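MGS-MChE2 (Uncultured bacterium, PDB 5JD6) is probably an esterase of the alpha/beta hydrolase fold, hydrolysing carboxylic ester bonds. Local coordinates at residues L14-G19 and G37-F42. Residues are numbered along the deposited sequence; the frame is centred on the assembly and turned at random.
Sequences LEKGEG and GVIDYF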
ATOM      1  N   LEU A  14       1.578  -4.539 -13.089  1.00 19.39           N
ATOM      2  CA  LEU A  14       1.247  -5.954 -13.204  1.00 25.91           C
ATOM      3  C   LEU A  14      -0.260  -6.140 -13.121  1.00 23.06           C
ATOM      4  O   LEU A  14      -0.940  -5.448 -12.363  1.00 23.58           O
ATOM      5  CB  LEU A  14       1.931  -6.781 -12.112  1.00 27.58           C
ATOM      6  CG  LEU A  14       3.437  -7.025 -12.205  1.00 39.12           C
ATOM      7  CD1 LEU A  14       3.856  -8.079 -11.192  1.00 43.03           C
ATOM      8  CD2 LEU A  14       3.842  -7.440 -13.609  1.00 42.10           C
ATOM      9  N   GLU A  15      -0.777  -7.085 -13.898  1.00 28.11           N
ATOM     10  CA  GLU A  15      -2.207  -7.344 -13.923  1.00 32.41           C
ATOM     11  C   GLU A  15      -2.477  -8.843 -13.958  1.00 36.26           C
ATOM     12  O   GLU A  15      -1.904  -9.568 -14.769  1.00 31.13           O
ATOM     13  CB  GLU A  15      -2.852  -6.653 -15.126  1.00 37.37           C
ATOM     14  CG  GLU A  15      -4.371  -6.676 -15.133  1.00 47.42           C
ATOM     15  CD  GLU A  15      -4.955  -5.840 -16.259  1.00 66.68           C
ATOM     16  OE1 GLU A  15      -4.192  -5.093 -16.906  1.00 79.20           O
ATOM     17  OE2 GLU A  15      -6.175  -5.928 -16.502  1.00 65.98           O
ATOM     18  N   LYS A  16      -3.341  -9.301 -13.060  1.00 37.02           N
ATOM     19  CA  LYS A  16      -3.735 -10.702 -13.016  1.00 28.67           C
ATOM     20  C   LYS A  16      -5.091 -10.826 -12.339  1.00 25.25           C
ATOM     21  O   LYS A  16      -5.329 -10.215 -11.297  1.00 29.09           O
ATOM     22  CB  LYS A  16      -2.690 -11.542 -12.276  1.00 27.02           C
ATOM     23  CG  LYS A  16      -2.895 -13.047 -12.406  1.00 28.82           C
ATOM     24  CD  LYS A  16      -1.944 -13.805 -11.497  1.00 47.51           C
ATOM     25  CE  LYS A  16      -1.863 -15.279 -11.861  1.00 57.79           C
ATOM     26  NZ  LYS A  16      -3.148 -15.991 -11.622  1.00 70.60           N
ATOM     27  N   GLY A  17      -5.979 -11.616 -12.931  1.00 27.32           N
ATOM     28  CA  GLY A  17      -7.316 -11.779 -12.395  1.00 32.13           C
ATOM     29  C   GLY A  17      -8.337 -11.029 -13.220  1.00 28.23           C
ATOM     30  O   GLY A  17      -7.981 -10.325 -14.163  1.00 27.53           O
ATOM     31  N   GLU A  18      -9.611 -11.178 -12.867  1.00 35.76           N
ATOM     32  CA  GLU A  18     -10.687 -10.633 -13.688  1.00 45.11           C
ATOM     33  C   GLU A  18     -11.757  -9.892 -12.886  1.00 46.18           C
ATOM     34  O   GLU A  18     -12.309  -8.896 -13.356  1.00 61.61           O
ATOM     35  CB  GLU A  18     -11.341 -11.758 -14.497  1.00 50.73           C
ATOM     36  CG  GLU A  18     -10.349 -12.740 -15.105  1.00 60.50           C
ATOM     37  CD  GLU A  18     -11.012 -13.955 -15.711  1.00 78.39           C
ATOM     38  OE1 GLU A  18     -12.125 -14.314 -15.272  1.00 84.02           O
ATOM     39  OE2 GLU A  18     -10.410 -14.559 -16.624  1.00 83.41           O
ATOM     40  N   GLY A  19     -12.049 -10.376 -11.683  1.00 34.04           N
ATOM     41  CA  GLY A  19     -13.153  -9.845 -10.899  1.00 33.02           C
ATOM     42  C   GLY A  19     -12.917  -8.489 -10.257  1.00 39.15           C
ATOM     43  O   GLY A  19     -12.466  -7.546 -10.908  1.00 38.35           O
ATOM     44  N   GLY A  37       2.526 -13.764  -3.158  1.00 40.50           N
ATOM     45  CA  GLY A  37       1.493 -14.470  -2.425  1.00 37.27           C
ATOM     46  C   GLY A  37       0.103 -13.975  -2.775  1.00 32.82           C
ATOM     47  O   GLY A  37      -0.814 -14.771  -2.978  1.00 34.72           O
ATOM     48  N   VAL A  38      -0.053 -12.658  -2.848  1.00 24.66           N
ATOM     49  CA  VAL A  38      -1.338 -12.060  -3.194  1.00 26.98           C
ATOM     50  C   VAL A  38      -1.661 -12.280  -4.673  1.00 33.99           C
ATOM     51  O   VAL A  38      -2.807 -12.557  -5.033  1.00 38.54           O
ATOM     52  CB  VAL A  38      -1.358 -10.548  -2.876  1.00 25.99           C
ATOM     53  CG1 VAL A  38      -2.684  -9.924  -3.298  1.00 19.24           C
ATOM     54  CG2 VAL A  38      -1.106 -10.317  -1.396  1.00 19.94           C
ATOM     55  N   ILE A  39      -0.641 -12.174  -5.520  1.00 35.33           N
ATOM     56  CA  ILE A  39      -0.807 -12.336  -6.964  1.00 39.47           C
ATOM     57  C   ILE A  39      -1.180 -13.774  -7.339  1.00 46.13           C
ATOM     58  O   ILE A  39      -1.755 -14.014  -8.395  1.00 48.73           O
ATOM     59  CB  ILE A  39       0.478 -11.932  -7.730  1.00 51.27           C
ATOM     60  CG1 ILE A  39       0.966 -10.555  -7.287  1.00 52.36           C
ATOM     61  CG2 ILE A  39       0.243 -11.913  -9.233  1.00 53.84           C
ATOM     62  CD1 ILE A  39       2.410 -10.284  -7.658  1.00 54.80           C
ATOM     63  N   ASP A  40      -0.856 -14.734  -6.481  1.00 44.42           N
ATOM     64  CA  ASP A  40      -1.162 -16.131  -6.785  1.00 47.38           C
ATOM     65  C   ASP A  40      -2.504 -16.568  -6.209  1.00 45.78           C
ATOM     66  O   ASP A  40      -3.173 -17.439  -6.765  1.00 46.29           O
ATOM     67  CB  ASP A  40      -0.053 -17.048  -6.267  1.00 60.58           C
ATOM     68  CG  ASP A  40       1.148 -17.091  -7.191  1.00 78.93           C
ATOM     69  OD1 ASP A  40       0.987 -16.779  -8.390  1.00 78.33           O
ATOM     70  OD2 ASP A  40       2.250 -17.442  -6.720  1.00 93.17           O
ATOM     71  N   TYR A  41      -2.900 -15.950  -5.103  1.00 27.05           N
ATOM     72  CA  TYR A  41      -4.082 -16.379  -4.365  1.00 36.89           C
ATOM     73  C   TYR A  41      -5.379 -15.753  -4.883  1.00 35.80           C
ATOM     74  O   TYR A  41      -6.269 -16.454  -5.360  1.00 35.35           O
ATOM     75  CB  TYR A  41      -3.905 -16.052  -2.880  1.00 36.18           C
ATOM     76  CG  TYR A  41      -5.031 -16.524  -1.991  1.00 33.89           C
ATOM     77  CD1 TYR A  41      -5.088 -17.840  -1.548  1.00 40.53           C
ATOM     78  CD2 TYR A  41      -6.030 -15.651  -1.581  1.00 34.46           C
ATOM     79  CE1 TYR A  41      -6.115 -18.274  -0.729  1.00 43.28           C
ATOM     80  CE2 TYR A  41      -7.060 -16.075  -0.761  1.00 39.30           C
ATOM     81  CZ  TYR A  41      -7.097 -17.387  -0.339  1.00 46.57           C
ATOM     82  OH  TYR A  41      -8.122 -17.810   0.476  1.00 51.44           O
ATOM     83  N   PHE A  42      -5.471 -14.431  -4.793  1.00 35.80           N
ATOM     84  CA  PHE A  42      -6.729 -13.721  -5.030  1.00 34.59           C
ATOM     85  C   PHE A  42      -7.276 -13.686  -6.469  1.00 29.36           C
ATOM     86  O   PHE A  42      -8.493 -13.629  -6.646  1.00 31.73           O
ATOM     87  CB  PHE A  42      -6.592 -12.289  -4.510  1.00 21.22           C
ATOM     88  CG  PHE A  42      -6.566 -12.202  -3.012  1.00 27.83           C
ATOM     89  CD1 PHE A  42      -7.740 -12.044  -2.296  1.00 25.42           C
ATOM     90  CD2 PHE A  42      -5.371 -12.314  -2.319  1.00 22.49           C
ATOM     91  CE1 PHE A  42      -7.721 -11.977  -0.915  1.00 35.11           C
ATOM     92  CE2 PHE A  42      -5.347 -12.249  -0.937  1.00 26.96           C
ATOM     93  CZ  PHE A  42      -6.524 -12.081  -0.236  1.00 28.13           C
TER
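Lys16, on the second strand of the alpha/beta hydrolase sheet, lies against Ile39 of the short helix 36-41, which packs on one face of that sheet. The contact is small, burying 158 Å² in all. Lys16 works mainly through its aliphatic chain. Its CG is anti to the backbone N (chi1 -169°), and the chain runs extended from there toward Ile39 of the helix. Lys16 CD comes within 3.1 Å of Ile39 O, a close carbon-oxygen approach. The same CD is 3.7 Å from Ile39 CG2. This one methylene therefore lies near both the carbonyl oxygen and the methyl of Ile39. The chain then bends at its end (chi4 -66°). Lys16 NZ stays 4.0 Å from Ile39 O, beyond bonding distance.

Helix 36-41 belongs to the beta-alpha-beta crossover that joins parallel strands 20-25 and 47-52. Strand 11-16 runs antiparallel beside 47-52, with backbone hydrogen bonds between Leu14 and Ile51 and between Lys16 and Val49. Ile39 also rests on Ile51, and its CD1 lies 4.4 Å from Leu14 CD1, a loose apolar contact. On another side of the helix, Val38 and Phe42 pack on helix 238-252.

Any help from charge is probably slight. Lys16 NZ is 5.3 Å from Asp40 OD1, and its ion pair with Glu44 is long and weak. An alanine in place of Lys16 would probably open a gap where the methylene lies on Ile39 CG2 and the Ile39 carbonyl, and leave Asp40 and Glu44 without this nearby positive charge.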